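Local structure of putative integrase (Listeria innocua, 5U96) at residues A[21-24]-A[25-28]; A[36-39]-A[40-44]. The protein probably binds DNA and exchanges its strands as a serine integrase, with this coiled-coil domain mediating the direction of recombination. All coordinates share one frame; numbering follows the deposited sequence.

Contact 1. Residues A[21-24]-A[25-28]; sequences YING and SYEV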
loop_
_atom_site.group_PDB
_atom_site.type_symbol
_atom_site.label_atom_id
_atom_site.label_comp_id
_atom_site.label_asym_id
_atom_site.label_seq_id
_atom_site.Cartn_x
_atom_site.Cartn_y
_atom_site.Cartn_z
ATOM N N TYR A 21 -2.908 -8.742 -5.132
ATOM C CA TYR A 21 -2.238 -9.487 -6.194
ATOM C C TYR A 21 -3.212 -10.456 -6.859
ATOM O O TYR A 21 -3.254 -10.561 -8.085
ATOM C CB TYR A 21 -1.032 -10.263 -5.655
ATOM C CG TYR A 21 0.142 -9.414 -5.212
ATOM C CD1 TYR A 21 1.109 -8.995 -6.115
ATOM C CD2 TYR A 21 0.297 -9.058 -3.883
ATOM C CE1 TYR A 21 2.188 -8.231 -5.702
ATOM C CE2 TYR A 21 1.368 -8.299 -3.460
ATOM C CZ TYR A 21 2.311 -7.887 -4.373
ATOM O OH TYR A 21 3.379 -7.129 -3.948
ATOM N N ILE A 22 -3.998 -11.159 -6.047
ATOM C CA ILE A 22 -4.910 -12.177 -6.561
ATOM C C ILE A 22 -6.146 -11.522 -7.169
ATOM O O ILE A 22 -6.793 -12.089 -8.049
ATOM C CB ILE A 22 -5.325 -13.180 -5.458
ATOM C CG1 ILE A 22 -6.319 -12.558 -4.474
ATOM C CG2 ILE A 22 -4.101 -13.670 -4.711
ATOM C CD1 ILE A 22 -7.738 -13.042 -4.663
ATOM N N ASN A 23 -6.466 -10.323 -6.692
ATOM C CA ASN A 23 -7.466 -9.484 -7.337
ATOM C C ASN A 23 -7.031 -9.197 -8.770
ATOM O O ASN A 23 -7.860 -9.094 -9.675
ATOM C CB ASN A 23 -7.663 -8.186 -6.551
ATOM C CG ASN A 23 -8.395 -7.122 -7.345
ATOM O OD1 ASN A 23 -7.832 -6.509 -8.251
ATOM N ND2 ASN A 23 -9.651 -6.880 -6.991
ATOM N N GLY A 24 -5.721 -9.060 -8.957
ATOM C CA GLY A 24 -5.128 -9.017 -10.281
ATOM C C GLY A 24 -4.851 -7.617 -10.791
ATOM O O GLY A 24 -3.932 -7.417 -11.584
ATOM N N SER A 25 -5.638 -6.643 -10.345
ATOM C CA SER A 25 -5.445 -5.263 -10.774
ATOM C C SER A 25 -4.232 -4.653 -10.071
ATOM O O SER A 25 -3.443 -5.372 -9.460
ATOM C CB SER A 25 -6.709 -4.440 -10.509
ATOM O OG SER A 25 -7.684 -4.689 -11.508
ATOM N N TYR A 26 -4.084 -3.335 -10.186
ATOM C CA TYR A 26 -2.959 -2.598 -9.608
ATOM C C TYR A 26 -1.635 -2.957 -10.276
ATOM O O TYR A 26 -1.540 -3.941 -11.011
ATOM C CB TYR A 26 -2.845 -2.850 -8.100
ATOM C CG TYR A 26 -4.083 -2.498 -7.312
ATOM C CD1 TYR A 26 -4.266 -1.218 -6.815
ATOM C CD2 TYR A 26 -5.063 -3.447 -7.054
ATOM C CE1 TYR A 26 -5.392 -0.888 -6.091
ATOM C CE2 TYR A 26 -6.194 -3.125 -6.329
ATOM C CZ TYR A 26 -6.352 -1.843 -5.849
ATOM O OH TYR A 26 -7.474 -1.512 -5.126
ATOM N N GLU A 27 -0.616 -2.144 -10.013
ATOM C CA GLU A 27 0.731 -2.415 -10.495
ATOM C C GLU A 27 1.517 -3.136 -9.407
ATOM O O GLU A 27 1.478 -2.751 -8.239
ATOM C CB GLU A 27 1.439 -1.123 -10.902
ATOM C CG GLU A 27 2.783 -1.349 -11.578
ATOM C CD GLU A 27 3.504 -0.057 -11.901
ATOM O OE1 GLU A 27 2.956 1.025 -11.600
ATOM O OE2 GLU A 27 4.622 -0.123 -12.454
ATOM N N VAL A 28 2.232 -4.182 -9.799
ATOM C CA VAL A 28 2.901 -5.056 -8.846
ATOM C C VAL A 28 4.067 -4.348 -8.160
ATOM O O VAL A 28 4.404 -4.662 -7.020
ATOM C CB VAL A 28 3.416 -6.334 -9.536
ATOM C CG1 VAL A 28 2.280 -7.030 -10.295
ATOM C CG2 VAL A 28 4.573 -6.002 -10.466
#

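Contact 2. Residues A[36-39]-A[40-44]; sequences NDID and AQINY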
loop_
_atom_site.group_PDB
_atom_site.type_symbol
_atom_site.label_atom_id
_atom_site.label_comp_id
_atom_site.label_asym_id
_atom_site.label_seq_id
_atom_site.Cartn_x
_atom_site.Cartn_y
_atom_site.Cartn_z
ATOM N N ASN A 36 8.186 -5.061 0.879
ATOM C CA ASN A 36 9.570 -4.992 1.325
ATOM C C ASN A 36 9.646 -4.496 2.763
ATOM O O ASN A 36 10.498 -4.932 3.538
ATOM C CB ASN A 36 10.379 -4.079 0.403
ATOM C CG ASN A 36 11.810 -3.897 0.865
ATOM O OD1 ASN A 36 12.646 -4.785 0.701
ATOM N ND2 ASN A 36 12.104 -2.732 1.432
ATOM N N ASP A 37 8.745 -3.585 3.111
ATOM C CA ASP A 37 8.658 -3.067 4.472
ATOM C C ASP A 37 7.941 -4.056 5.383
ATOM O O ASP A 37 8.329 -4.245 6.535
ATOM C CB ASP A 37 7.932 -1.721 4.488
ATOM C CG ASP A 37 8.636 -0.668 3.655
ATOM O OD1 ASP A 37 9.884 -0.680 3.607
ATOM O OD2 ASP A 37 7.941 0.173 3.048
ATOM N N ILE A 38 6.892 -4.687 4.861
ATOM C CA ILE A 38 6.110 -5.639 5.640
ATOM C C ILE A 38 6.912 -6.906 5.937
ATOM O O ILE A 38 6.906 -7.392 7.066
ATOM C CB ILE A 38 4.797 -6.012 4.915
ATOM C CG1 ILE A 38 3.796 -4.856 5.022
ATOM C CG2 ILE A 38 4.204 -7.284 5.508
ATOM C CD1 ILE A 38 2.512 -5.070 4.246
ATOM N N ASP A 39 7.593 -7.442 4.928
ATOM C CA ASP A 39 8.433 -8.623 5.119
ATOM C C ASP A 39 9.553 -8.345 6.117
ATOM O O ASP A 39 9.870 -9.186 6.957
ATOM C CB ASP A 39 9.034 -9.087 3.788
ATOM C CG ASP A 39 8.011 -9.734 2.875
ATOM O OD1 ASP A 39 6.941 -10.148 3.367
ATOM O OD2 ASP A 39 8.282 -9.842 1.661
ATOM N N ALA A 40 10.148 -7.160 6.017
ATOM C CA ALA A 40 11.251 -6.775 6.890
ATOM C C ALA A 40 10.814 -6.696 8.348
ATOM O O ALA A 40 11.539 -7.129 9.243
ATOM C CB ALA A 40 11.828 -5.444 6.446
ATOM N N GLN A 41 9.631 -6.138 8.586
ATOM C CA GLN A 41 9.123 -5.990 9.945
ATOM C C GLN A 41 8.864 -7.353 10.577
ATOM O O GLN A 41 9.017 -7.525 11.786
ATOM C CB GLN A 41 7.845 -5.147 9.954
ATOM C CG GLN A 41 7.308 -4.851 11.346
ATOM C CD GLN A 41 8.372 -4.312 12.281
ATOM O OE1 GLN A 41 8.862 -5.024 13.156
ATOM N NE2 GLN A 41 8.741 -3.051 12.097
ATOM N N ILE A 42 8.470 -8.319 9.754
ATOM C CA ILE A 42 8.317 -9.694 10.212
ATOM C C ILE A 42 9.675 -10.266 10.600
ATOM O O ILE A 42 9.780 -11.087 11.511
ATOM C CB ILE A 42 7.679 -10.591 9.129
ATOM C CG1 ILE A 42 6.252 -10.126 8.825
ATOM C CG2 ILE A 42 7.686 -12.050 9.574
ATOM C CD1 ILE A 42 5.623 -10.809 7.625
ATOM N N ASN A 43 10.713 -9.822 9.900
ATOM C CA ASN A 43 12.060 -10.330 10.114
ATOM C C ASN A 43 12.626 -9.917 11.470
ATOM O O ASN A 43 13.246 -10.725 12.163
ATOM C CB ASN A 43 12.986 -9.843 8.999
ATOM C CG ASN A 43 14.258 -10.661 8.894
ATOM O OD1 ASN A 43 14.335 -11.782 9.397
ATOM N ND2 ASN A 43 15.265 -10.104 8.233
ATOM N N TYR A 44 12.414 -8.659 11.843
ATOM C CA TYR A 44 12.920 -8.144 13.111
ATOM C C TYR A 44 12.205 -8.799 14.290
ATOM O O TYR A 44 12.831 -9.127 15.298
ATOM C CB TYR A 44 12.763 -6.622 13.184
ATOM C CG TYR A 44 13.433 -6.010 14.398
ATOM C CD1 TYR A 44 14.817 -5.919 14.478
ATOM C CD2 TYR A 44 12.686 -5.530 15.465
ATOM C CE1 TYR A 44 15.438 -5.368 15.585
ATOM C CE2 TYR A 44 13.298 -4.974 16.576
ATOM C CZ TYR A 44 14.674 -4.898 16.631
ATOM O OH TYR A 44 15.289 -4.349 17.735
#

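Contact 1. Residues A[21-24]-A[25-28]
Asn23 and Ser25 make the tight part of this contact, an Asx turn in which the side chain of one residue takes up the backbone N-H of the residue two places on. With CG anti to the backbone N and beside the carbonyl carbon (chi1 165°), the Asn23 amide reaches forward to Ser25. From there OD1 accepts a hydrogen bond from Ser25 N at 3.0 Å, fairly straight at 157°, with the donor tilted only 15° from the plane of the side-chain carbonyl. The same oxygen also sits 3.3 Å from Ser25 CB, so it nestles against the start of the outgoing chain. Between the two residues Gly24 leaves the helix with a positive phi, a backbone shape that a residue without a side chain adopts without strain.

Away from this bond the fit is much looser. The Tyr21 bond to CB points away from the outgoing chain, yet the end of the ring comes back near Val28, with CE1 4.5 Å from Val28 CB; the polar end is held elsewhere, its OH hydrogen-bonded to Asp32. The Tyr26 ring approaches the Asn23 amide obliquely, CE2 being 4.2 Å from OD1. Tyr26 also packs on Leu31 of the second subunit. Ser25 and Val28 are exposed, and Glu27 takes the N-cap position of helix 28-50.

The turn thus combines one neutral amide-to-backbone bond with the positive phi of Gly24: Asn23 supplies an acceptor to an N-H as the chain turns out of the first helix at Gly24.

Contact 2. Residues A[36-39]-A[40-44]
Asp37 and Gln41 share one of the two sound hydrogen bonds across this length of helix, the Gln41 N-H reaching Asp37 O at 3.1 Å with an angle of 152°. The next residue along repeats the pattern, Ile42 N lying 3.2 Å from Ile38 O at 154°. Both are the four-residue links that define an alpha-helix. The links on either side of this pair are weak: Ala40 N stands 3.4 Å from Asn36 O, and the bond from Asn43 N to Asp39 O, though 3.1 Å long, is bent. Asn43 N also has a weak bond to Ala40 O, so its hydrogen is divided between two carbonyl oxygens.

Around this backbone core the side chains settle against the carbonyls of the preceding turn. The methyl group of Ala40 comes to 3.2 Å from Asn36 O. Ile42 behaves similarly but on the buried face: with CG1 beside the backbone N and opposite the carbonyl carbon (chi1 -64°), its branch runs back over the previous turn, where CG1 is 3.3 Å from Ile38 O. The end of that branch, CD1, then meets Ile38 CG2 at 4.3 Å, a loose hydrocarbon touch one turn apart that puts the two isoleucines side by side on one apolar face.

That face looks onto helix 7-23 across the hairpin. Ile38 packs on Glu10 and Leu17 and Ile42 on Leu7, while Ile38 also meets Ile22 of the second subunit. Asp39, beside the apolar face, forms a salt bridge with Lys14, adding a charged tie between the two helices, and Ala40 and Asn43 remain on the exposed side of helix 28-50.

How the contacts relate
From the N terminus the chain runs down helix 7-23, reverses in the turn of contact 1 and returns as helix 28-50, which contains contact 2. The two contacts come in series, neither nested nor crossed. Contact 1 closes the connection between the helices, whereas contact 2 closes no loop and lies within one unbroken helix. Their centres are 21 Å apart and their nearest atoms about 7 Å, without touching. Within the helical hairpin their roles differ: 21-28 reverses the chain, and 36-44 contributes isoleucines that pack against the first helix. Both also reach the second subunit.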